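Local coordinates for protein acetyltransferase of GNAT family (Staphylococcus aureus subsp. aureus Mu50, PDB 3D8P) that probably transfers an acetyl group from acetyl-coenzyme A to an acceptor that is not identified, as members of the GNAT family do, at residues 51-59 with 99-110; 112-121 with 153-162. All blocks are in the same frame, centred on the assembly; numbering follows the deposited sequence.

Contact 1: residues 51-59 with 99-110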
loop_
_atom_site.group_PDB
_atom_site.type_symbol
_atom_site.label_atom_id
_atom_site.label_comp_id
_atom_site.label_asym_id
_atom_site.label_seq_id
_atom_site.Cartn_x
_atom_site.Cartn_y
_atom_site.Cartn_z
ATOM N N SER A 51 -8.280 9.775 -8.680
ATOM C CA SER A 51 -8.517 10.575 -7.503
ATOM C C SER A 51 -7.280 11.326 -7.069
ATOM O O SER A 51 -7.298 11.944 -6.037
ATOM C CB SER A 51 -8.942 9.648 -6.352
ATOM O OG SER A 51 -7.921 8.700 -5.999
ATOM N N GLY A 52 -6.203 11.261 -7.844
ATOM C CA GLY A 52 -4.964 11.939 -7.469
ATOM C C GLY A 52 -4.040 11.057 -6.652
ATOM O O GLY A 52 -3.080 11.553 -6.059
ATOM N N GLY A 53 -4.322 9.753 -6.626
ATOM C CA GLY A 53 -3.514 8.789 -5.891
ATOM C C GLY A 53 -2.589 8.009 -6.796
ATOM O O GLY A 53 -2.290 8.448 -7.891
ATOM N N GLN A 54 -2.147 6.845 -6.317
ATOM C CA GLN A 54 -1.230 5.962 -7.020
ATOM C C GLN A 54 -1.575 4.503 -6.761
ATOM O O GLN A 54 -2.121 4.150 -5.742
ATOM C CB GLN A 54 0.203 6.173 -6.520
ATOM C CG GLN A 54 0.789 7.569 -6.712
ATOM C CD GLN A 54 2.057 7.781 -5.899
ATOM O OE1 GLN A 54 2.962 6.973 -5.941
ATOM N NE2 GLN A 54 2.112 8.875 -5.141
ATOM N N PHE A 55 -1.267 3.653 -7.723
ATOM C CA PHE A 55 -1.296 2.221 -7.493
ATOM C C PHE A 55 -0.276 1.584 -8.438
ATOM O O PHE A 55 -0.391 1.669 -9.677
ATOM C CB PHE A 55 -2.705 1.617 -7.613
ATOM C CG PHE A 55 -2.871 0.400 -6.782
ATOM C CD1 PHE A 55 -2.191 -0.771 -7.112
ATOM C CD2 PHE A 55 -3.622 0.423 -5.627
ATOM C CE1 PHE A 55 -2.298 -1.899 -6.342
ATOM C CE2 PHE A 55 -3.740 -0.706 -4.848
ATOM C CZ PHE A 55 -3.078 -1.875 -5.201
ATOM N N TRP A 56 0.746 0.983 -7.825
ATOM C CA TRP A 56 1.872 0.386 -8.529
ATOM C C TRP A 56 1.921 -1.113 -8.285
ATOM O O TRP A 56 1.521 -1.604 -7.217
ATOM C CB TRP A 56 3.193 1.012 -8.067
ATOM C CG TRP A 56 3.254 2.511 -8.180
ATOM C CD1 TRP A 56 3.143 3.415 -7.149
ATOM C CD2 TRP A 56 3.439 3.287 -9.375
ATOM N NE1 TRP A 56 3.239 4.695 -7.634
ATOM C CE2 TRP A 56 3.425 4.650 -8.992
ATOM C CE3 TRP A 56 3.628 2.964 -10.727
ATOM C CZ2 TRP A 56 3.591 5.685 -9.910
ATOM C CZ3 TRP A 56 3.785 3.984 -11.637
ATOM C CH2 TRP A 56 3.753 5.338 -11.225
ATOM N N LEU A 57 2.387 -1.835 -9.296
ATOM C CA LEU A 57 2.569 -3.276 -9.209
ATOM C C LEU A 57 4.021 -3.611 -9.450
ATOM O O LEU A 57 4.634 -3.096 -10.380
ATOM C CB LEU A 57 1.743 -3.998 -10.280
ATOM C CG LEU A 57 0.258 -3.669 -10.323
ATOM C CD1 LEU A 57 -0.400 -4.406 -11.460
ATOM C CD2 LEU A 57 -0.409 -3.998 -8.976
ATOM N N ALA A 58 4.562 -4.486 -8.614
ATOM C CA ALA A 58 5.859 -5.091 -8.864
ATOM C C ALA A 58 5.513 -6.372 -9.608
ATOM O O ALA A 58 4.666 -7.163 -9.144
ATOM C CB ALA A 58 6.583 -5.385 -7.580
ATOM N N ILE A 59 6.137 -6.558 -10.776
ATOM C CA ILE A 59 5.850 -7.688 -11.617
ATOM C C ILE A 59 7.136 -8.433 -11.997
ATOM O O ILE A 59 8.211 -7.850 -12.106
ATOM C CB ILE A 59 5.040 -7.256 -12.887
ATOM C CG1 ILE A 59 5.860 -6.309 -13.777
ATOM C CG2 ILE A 59 3.701 -6.599 -12.487
ATOM C CD1 ILE A 59 5.245 -6.051 -15.174
ATOM N N LEU A 99 8.987 -0.615 -4.186
ATOM C CA LEU A 99 7.607 -0.114 -4.249
ATOM C C LEU A 99 7.479 1.206 -3.493
ATOM O O LEU A 99 6.987 2.192 -4.045
ATOM C CB LEU A 99 6.609 -1.141 -3.686
ATOM C CG LEU A 99 6.308 -2.321 -4.619
ATOM C CD1 LEU A 99 5.616 -3.423 -3.865
ATOM C CD2 LEU A 99 5.495 -1.877 -5.838
ATOM N N LEU A 100 7.953 1.234 -2.248
ATOM C CA LEU A 100 7.901 2.441 -1.430
ATOM C C LEU A 100 8.637 3.615 -2.059
ATOM O O LEU A 100 8.120 4.722 -2.119
ATOM C CB LEU A 100 8.478 2.163 -0.042
ATOM C CG LEU A 100 8.335 3.241 1.035
ATOM C CD1 LEU A 100 6.882 3.678 1.155
ATOM C CD2 LEU A 100 8.912 2.719 2.376
ATOM N N ASP A 101 9.853 3.363 -2.518
ATOM C CA ASP A 101 10.656 4.366 -3.223
ATOM C C ASP A 101 9.910 4.999 -4.402
ATOM O O ASP A 101 10.032 6.212 -4.644
ATOM C CB ASP A 101 11.955 3.718 -3.742
ATOM C CG ASP A 101 12.987 3.452 -2.629
ATOM O OD1 ASP A 101 12.860 4.011 -1.512
ATOM O OD2 ASP A 101 13.951 2.697 -2.894
ATOM N N LYS A 102 9.154 4.173 -5.138
ATOM C CA LYS A 102 8.370 4.637 -6.276
ATOM C C LYS A 102 7.297 5.588 -5.815
ATOM O O LYS A 102 7.049 6.613 -6.438
ATOM C CB LYS A 102 7.732 3.454 -6.999
ATOM C CG LYS A 102 6.963 3.803 -8.275
ATOM C CD LYS A 102 7.844 4.447 -9.308
ATOM C CE LYS A 102 7.151 4.540 -10.631
ATOM N NZ LYS A 102 7.951 5.308 -11.609
ATOM N N VAL A 103 6.623 5.207 -4.737
ATOM C CA VAL A 103 5.624 6.062 -4.089
ATOM C C VAL A 103 6.292 7.368 -3.584
ATOM O O VAL A 103 5.823 8.449 -3.903
ATOM C CB VAL A 103 4.850 5.292 -2.939
ATOM C CG1 VAL A 103 4.015 6.229 -2.073
ATOM C CG2 VAL A 103 3.942 4.201 -3.529
ATOM N N ILE A 104 7.397 7.277 -2.845
ATOM C CA ILE A 104 8.040 8.490 -2.310
ATOM C C ILE A 104 8.447 9.452 -3.433
ATOM O O ILE A 104 8.176 10.648 -3.366
ATOM C CB ILE A 104 9.197 8.138 -1.349
ATOM C CG1 ILE A 104 8.589 7.607 -0.044
ATOM C CG2 ILE A 104 10.090 9.372 -1.047
ATOM C CD1 ILE A 104 9.535 6.822 0.753
HETATM N N MSE A 105 9.045 8.923 -4.490
HETATM C CA MSE A 105 9.433 9.744 -5.642
HETATM C C MSE A 105 8.217 10.408 -6.292
HETATM O O MSE A 105 8.265 11.577 -6.654
HETATM C CB MSE A 105 10.144 8.872 -6.665
HETATM C CG MSE A 105 10.644 9.593 -7.873
HETATM SE SE MSE A 105 10.492 8.446 -9.463
HETATM C CE MSE A 105 8.514 8.364 -9.624
ATOM N N THR A 106 7.126 9.656 -6.445
ATOM C CA THR A 106 5.912 10.187 -7.069
ATOM C C THR A 106 5.255 11.238 -6.172
ATOM O O THR A 106 4.709 12.220 -6.660
ATOM C CB THR A 106 4.927 9.041 -7.437
ATOM O OG1 THR A 106 5.641 8.017 -8.148
ATOM C CG2 THR A 106 3.724 9.545 -8.286
ATOM N N CYS A 107 5.311 11.035 -4.862
ATOM C CA CYS A 107 4.786 12.004 -3.913
ATOM C C CYS A 107 5.555 13.322 -4.003
ATOM O O CYS A 107 4.966 14.402 -3.907
ATOM C CB CYS A 107 4.907 11.473 -2.481
ATOM S SG CYS A 107 3.758 10.207 -2.040
ATOM N N LYS A 108 6.870 13.240 -4.175
ATOM C CA LYS A 108 7.672 14.446 -4.308
ATOM C C LYS A 108 7.280 15.243 -5.552
ATOM O O LYS A 108 7.142 16.469 -5.489
ATOM C CB LYS A 108 9.168 14.119 -4.270
ATOM C CG LYS A 108 9.577 13.641 -2.866
ATOM C CD LYS A 108 11.052 13.288 -2.759
ATOM C CE LYS A 108 11.451 12.883 -1.317
ATOM N NZ LYS A 108 12.903 12.488 -1.297
ATOM N N GLU A 109 7.077 14.555 -6.675
ATOM C CA GLU A 109 6.636 15.227 -7.890
ATOM C C GLU A 109 5.275 15.887 -7.687
ATOM O O GLU A 109 5.007 16.941 -8.247
ATOM C CB GLU A 109 6.497 14.252 -9.062
ATOM C CG GLU A 109 7.774 13.597 -9.546
ATOM C CD GLU A 109 7.494 12.419 -10.488
ATOM O OE1 GLU A 109 6.308 12.128 -10.774
ATOM O OE2 GLU A 109 8.462 11.769 -10.923
ATOM N N GLN A 110 4.413 15.265 -6.894
ATOM C CA GLN A 110 3.050 15.750 -6.728
ATOM C C GLN A 110 2.819 16.651 -5.513
ATOM O O GLN A 110 1.677 16.951 -5.187
ATOM C CB GLN A 110 2.089 14.565 -6.755
ATOM C CG GLN A 110 2.030 13.933 -8.156
ATOM C CD GLN A 110 1.236 12.646 -8.218
ATOM O OE1 GLN A 110 0.458 12.328 -7.312
ATOM N NE2 GLN A 110 1.430 11.889 -9.304
#
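Lys102 lies across one face of the Trp56 indole at about a right angle, its aliphatic chain covering the ring. Lys102 CG sits over the centre of the ring system, and Lys102 CE makes a CH-pi contact over the face, 3.6 Å from the centroid of the Trp56 six-membered ring. With CG anti to the backbone N (chi1 -176°) and a bend at chi2, the lysine lays its methylenes along the indole. Lys102 NZ is 4.6 Å from the centroid of the Trp56 six-membered ring, an off-centre cation-pi contact. Lysine suits this partly exposed place because its methylenes pack on the ring while its ammonium lies off-centre of it. At the indole edge, Val103 CG2 meets Trp56 CD1 at 3.8 Å.

Gln54, two residues back on the same side of strand 54-59, spends its amide oxygen on its neighbour. Trp56 NE1 gives Gln54 OE1 a hydrogen bond of 2.9 Å, nearly straight at 174°, in the ring plane and on a lone pair. The amide is thereby held against Thr106, with Gln54 CD 3.4 Å from Thr106 CG2. The hydroxyl of Thr106 bonds to Lys102 O, a turn earlier. At the far end, Leu99 CD2 packs on Ala58 CB at 4.1 Å, where a small residue lets the leucine come close to the strand.

Helix 95-109 thus covers one face of the GNAT sheet, its residues 99-109 roughly antiparallel to the strand at 150°. No hydrogen bond crosses the interface: Gln54 OE1, Trp56 NE1 and Thr106 OG1 find partners within their own segments, leaving dispersion and the lysine-indole contact to join the two.

Contact 2: residues 112-121 with 153-162. With EDO (1,2-ethanediol), chain G; EDO (1,2-ethanediol), chain F.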
loop_
_atom_site.group_PDB
_atom_site.type_symbol
_atom_site.label_atom_id
_atom_site.label_comp_id
_atom_site.label_asym_id
_atom_site.label_seq_id
_atom_site.Cartn_x
_atom_site.Cartn_y
_atom_site.Cartn_z
ATOM N N ILE A 112 3.279 16.175 -2.235
ATOM C CA ILE A 112 2.704 15.525 -1.063
ATOM C C ILE A 112 3.769 15.583 0.021
ATOM O O ILE A 112 4.913 15.191 -0.193
ATOM C CB ILE A 112 2.237 14.092 -1.365
ATOM C CG1 ILE A 112 1.022 14.144 -2.297
ATOM C CG2 ILE A 112 1.899 13.329 -0.084
ATOM C CD1 ILE A 112 0.618 12.793 -2.850
ATOM N N ASP A 113 3.375 16.108 1.174
ATOM C CA ASP A 113 4.255 16.344 2.306
ATOM C C ASP A 113 4.501 15.157 3.217
ATOM O O ASP A 113 5.494 15.130 3.960
ATOM C CB ASP A 113 3.670 17.485 3.138
ATOM C CG ASP A 113 3.789 18.820 2.429
ATOM O OD1 ASP A 113 4.764 18.975 1.678
ATOM O OD2 ASP A 113 2.924 19.697 2.616
ATOM N N GLY A 114 3.632 14.162 3.159
ATOM C CA GLY A 114 3.761 13.055 4.088
ATOM C C GLY A 114 2.831 11.934 3.775
ATOM O O GLY A 114 1.914 12.124 3.018
ATOM N N ILE A 115 3.072 10.802 4.436
ATOM C CA ILE A 115 2.373 9.555 4.228
ATOM C C ILE A 115 1.995 8.947 5.565
ATOM O O ILE A 115 2.872 8.630 6.390
ATOM C CB ILE A 115 3.283 8.508 3.468
ATOM C CG1 ILE A 115 3.851 9.099 2.167
ATOM C CG2 ILE A 115 2.507 7.203 3.205
ATOM C CD1 ILE A 115 4.799 8.182 1.407
ATOM N N TYR A 116 0.686 8.808 5.772
ATOM C CA TYR A 116 0.128 8.137 6.921
ATOM C C TYR A 116 -0.232 6.721 6.513
ATOM O O TYR A 116 -0.450 6.450 5.348
ATOM C CB TYR A 116 -1.155 8.845 7.395
ATOM C CG TYR A 116 -0.937 10.155 8.100
ATOM C CD1 TYR A 116 -0.751 10.185 9.471
ATOM C CD2 TYR A 116 -0.952 11.369 7.419
ATOM C CE1 TYR A 116 -0.560 11.364 10.139
ATOM C CE2 TYR A 116 -0.746 12.574 8.099
ATOM C CZ TYR A 116 -0.569 12.549 9.466
ATOM O OH TYR A 116 -0.376 13.690 10.196
ATOM N N LEU A 117 -0.315 5.814 7.472
ATOM C CA LEU A 117 -0.864 4.493 7.217
ATOM C C LEU A 117 -1.392 3.905 8.508
ATOM O O LEU A 117 -0.949 4.263 9.595
ATOM C CB LEU A 117 0.174 3.553 6.569
ATOM C CG LEU A 117 1.373 3.031 7.354
ATOM C CD1 LEU A 117 1.043 1.765 8.101
ATOM C CD2 LEU A 117 2.555 2.824 6.461
ATOM N N GLY A 118 -2.370 3.018 8.363
ATOM C CA GLY A 118 -2.858 2.177 9.442
ATOM C C GLY A 118 -2.620 0.740 8.988
ATOM O O GLY A 118 -2.702 0.436 7.799
ATOM N N THR A 119 -2.328 -0.145 9.927
ATOM C CA THR A 119 -2.122 -1.552 9.630
ATOM C C THR A 119 -2.567 -2.379 10.850
ATOM O O THR A 119 -2.884 -1.835 11.895
ATOM C CB THR A 119 -0.657 -1.809 9.173
ATOM O OG1 THR A 119 -0.539 -3.141 8.671
ATOM C CG2 THR A 119 0.354 -1.561 10.293
ATOM N N ILE A 120 -2.571 -3.704 10.735
ATOM C CA ILE A 120 -3.056 -4.587 11.812
ATOM C C ILE A 120 -1.847 -5.195 12.514
ATOM O O ILE A 120 -0.788 -5.306 11.888
ATOM C CB ILE A 120 -3.951 -5.715 11.245
ATOM C CG1 ILE A 120 -5.021 -5.158 10.291
ATOM C CG2 ILE A 120 -4.628 -6.472 12.370
ATOM C CD1 ILE A 120 -6.142 -4.377 10.996
ATOM N N ASP A 121 -1.980 -5.614 13.780
ATOM C CA ASP A 121 -0.819 -6.124 14.495
ATOM C C ASP A 121 -0.343 -7.453 13.910
ATOM O O ASP A 121 0.809 -7.837 14.120
ATOM C CB ASP A 121 -1.104 -6.241 16.002
ATOM C CG ASP A 121 0.079 -5.802 16.847
ATOM O OD1 ASP A 121 1.094 -5.388 16.243
ATOM O OD2 ASP A 121 -0.009 -5.847 18.097
ATOM N N ASP A 153 -7.710 -1.667 11.617
ATOM C CA ASP A 153 -6.376 -1.160 11.936
ATOM C C ASP A 153 -6.221 -0.861 13.410
ATOM O O ASP A 153 -7.122 -0.329 14.061
ATOM C CB ASP A 153 -6.100 0.120 11.201
ATOM C CG ASP A 153 -5.949 -0.087 9.751
ATOM O OD1 ASP A 153 -5.549 -1.212 9.389
ATOM O OD2 ASP A 153 -6.209 0.869 8.973
ATOM N N ASN A 154 -5.052 -1.185 13.919
ATOM C CA ASN A 154 -4.730 -0.891 15.289
ATOM C C ASN A 154 -3.344 -0.304 15.474
ATOM O O ASN A 154 -2.937 -0.043 16.620
ATOM C CB ASN A 154 -4.920 -2.153 16.144
ATOM C CG ASN A 154 -4.355 -3.410 15.483
ATOM O OD1 ASN A 154 -3.154 -3.504 15.256
ATOM N ND2 ASN A 154 -5.222 -4.390 15.204
ATOM N N ARG A 155 -2.585 -0.136 14.395
ATOM C CA ARG A 155 -1.270 0.494 14.503
ATOM C C ARG A 155 -1.184 1.540 13.408
ATOM O O ARG A 155 -1.565 1.276 12.244
ATOM C CB ARG A 155 -0.120 -0.525 14.362
ATOM C CG ARG A 155 -0.158 -1.756 15.302
ATOM C CD ARG A 155 0.424 -1.521 16.662
ATOM N NE ARG A 155 1.852 -1.214 16.607
ATOM C CZ ARG A 155 2.862 -2.061 16.807
ATOM N NH1 ARG A 155 2.666 -3.354 17.053
ATOM N NH2 ARG A 155 4.101 -1.593 16.750
ATOM N N PHE A 156 -0.690 2.722 13.768
ATOM C CA PHE A 156 -0.647 3.869 12.849
ATOM C C PHE A 156 0.743 4.437 12.745
ATOM O O PHE A 156 1.475 4.467 13.712
ATOM C CB PHE A 156 -1.652 4.955 13.287
ATOM C CG PHE A 156 -3.040 4.439 13.388
ATOM C CD1 PHE A 156 -3.822 4.299 12.234
ATOM C CD2 PHE A 156 -3.534 4.016 14.603
ATOM C CE1 PHE A 156 -5.103 3.757 12.317
ATOM C CE2 PHE A 156 -4.788 3.437 14.694
ATOM C CZ PHE A 156 -5.584 3.345 13.558
ATOM N N TYR A 157 1.092 4.896 11.559
ATOM C CA TYR A 157 2.415 5.381 11.291
ATOM C C TYR A 157 2.387 6.589 10.358
ATOM O O TYR A 157 1.412 6.835 9.665
ATOM C CB TYR A 157 3.276 4.274 10.665
ATOM C CG TYR A 157 3.528 3.068 11.522
ATOM C CD1 TYR A 157 2.607 2.025 11.571
ATOM C CD2 TYR A 157 4.690 2.940 12.259
ATOM C CE1 TYR A 157 2.839 0.885 12.350
ATOM C CE2 TYR A 157 4.938 1.790 13.031
ATOM C CZ TYR A 157 4.001 0.781 13.071
ATOM O OH TYR A 157 4.205 -0.341 13.832
ATOM N N TYR A 158 3.483 7.338 10.370
ATOM C CA TYR A 158 3.652 8.509 9.538
ATOM C C TYR A 158 5.117 8.648 9.103
ATOM O O TYR A 158 6.048 8.444 9.879
ATOM C CB TYR A 158 3.180 9.802 10.240
ATOM C CG TYR A 158 3.457 11.063 9.429
ATOM C CD1 TYR A 158 2.600 11.477 8.424
ATOM C CD2 TYR A 158 4.594 11.839 9.684
ATOM C CE1 TYR A 158 2.880 12.636 7.666
ATOM C CE2 TYR A 158 4.880 12.974 8.951
ATOM C CZ TYR A 158 4.013 13.370 7.933
ATOM O OH TYR A 158 4.285 14.517 7.223
ATOM N N ARG A 159 5.285 8.977 7.828
ATOM C CA ARG A 159 6.566 9.298 7.271
ATOM C C ARG A 159 6.490 10.673 6.655
ATOM O O ARG A 159 5.671 10.919 5.776
ATOM C CB ARG A 159 6.980 8.309 6.182
ATOM C CG ARG A 159 8.285 8.719 5.510
ATOM C CD ARG A 159 8.940 7.582 4.761
ATOM N NE ARG A 159 10.157 8.047 4.099
ATOM C CZ ARG A 159 10.912 7.305 3.293
ATOM N NH1 ARG A 159 10.599 6.050 3.015
ATOM N NH2 ARG A 159 11.975 7.844 2.724
ATOM N N ASN A 160 7.350 11.554 7.133
ATOM C CA ASN A 160 7.491 12.905 6.627
ATOM C C ASN A 160 8.371 12.931 5.394
ATOM O O ASN A 160 9.464 12.360 5.388
ATOM C CB ASN A 160 8.150 13.802 7.661
ATOM C CG ASN A 160 7.908 15.274 7.384
ATOM O OD1 ASN A 160 6.750 15.728 7.364
ATOM N ND2 ASN A 160 8.998 16.038 7.201
ATOM N N LEU A 161 7.890 13.598 4.351
ATOM C CA LEU A 161 8.648 13.721 3.103
ATOM C C LEU A 161 9.288 15.098 3.002
ATOM O O LEU A 161 10.425 15.200 2.586
ATOM C CB LEU A 161 7.748 13.472 1.895
ATOM C CG LEU A 161 7.003 12.144 1.927
ATOM C CD1 LEU A 161 6.083 12.046 0.695
ATOM C CD2 LEU A 161 7.982 10.967 2.045
ATOM N N LYS A 162 8.529 16.133 3.383
ATOM C CA LYS A 162 8.993 17.537 3.439
ATOM C C LYS A 162 10.077 17.765 4.525
ATOM O O LYS A 162 11.227 18.082 4.233
ATOM C CB LYS A 162 7.797 18.486 3.705
ATOM C CG LYS A 162 6.929 18.043 4.907
ATOM C CD LYS A 162 6.368 19.193 5.723
ATOM C CE LYS A 162 5.294 18.702 6.700
ATOM N NZ LYS A 162 5.014 19.767 7.745
HETATM C C1 EDO G . -0.861 0.281 4.855
HETATM O O1 EDO G . -2.023 -0.468 5.185
HETATM C C2 EDO G . -0.251 -0.206 3.557
HETATM O O2 EDO G . -0.639 -1.560 3.404
HETATM C C1 EDO F . -0.173 -5.012 4.814
HETATM O O1 EDO F . -0.715 -4.088 3.855
HETATM C C2 EDO F . 0.967 -4.380 5.592
HETATM O O2 EDO F . 0.476 -3.330 6.446
#
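Strands 114-119 and 155-160 run antiparallel at 168°, their axes 4.7 Å apart, with paired backbone bonds linking Ile115 to Arg159, Leu117 to Tyr157 and Thr119 to Arg155. A classic beta bulge ends this pairing in the GNAT sheet: Asn154 N and Arg155 N both donate to Thr119 O, each at 3.0 Å.

On the face carrying Tyr116, Tyr158 and Phe156, the two tyrosines form an edge-to-face pair with centroids 4.6 Å apart and planes at 50°. Tyr158 CD1 stands over the centre of the Tyr116 ring. Glycines sit beside the aromatics, Gly114 CA 3.5 Å from Tyr158 OH and Gly118 CA 3.6 Å from Phe156 CD1; a CB would run into Tyr158 OH at the first and Phe156 CE1 at the second. On the other face, Leu117 CD1 packs on Tyr157 CD1, and the tyrosine hydroxyl is bonded to Gln127 of helix 124-132.

Gly118 O accepts from an ethanediol O1; the contact of Thr119 OG1 with a second ethanediol is suspiciously short. Their place is consistent with acetyl-CoA entering between strands 78-86 and 114-119, as in GNAT enzymes. Near the far end, Tyr158 OH donates to Asn160 OD1 at 2.8 Å, in the carbonyl plane and on a lone pair.

Both contacts belong to one mixed sheet, but they build it differently. Contact 1 is buried and sets a helix on the sheet's face through side chains; contact 2 joins two strands within the sheet through backbone hydrogen bonds and buries about twice the surface, with more of its residues reaching solvent. Helix 95-109 connects them. It runs on to strand 114-119, and Cys107 O probably accepts a hydrogen bond from Ile112 N at the turn between them. Cys107 also touches both regions, with its SG near Gln54 and Cys107 CB 3.4 Å from Leu161 CD1. The same helix therefore packs on strand 54-59 and reaches the strands of contact 2.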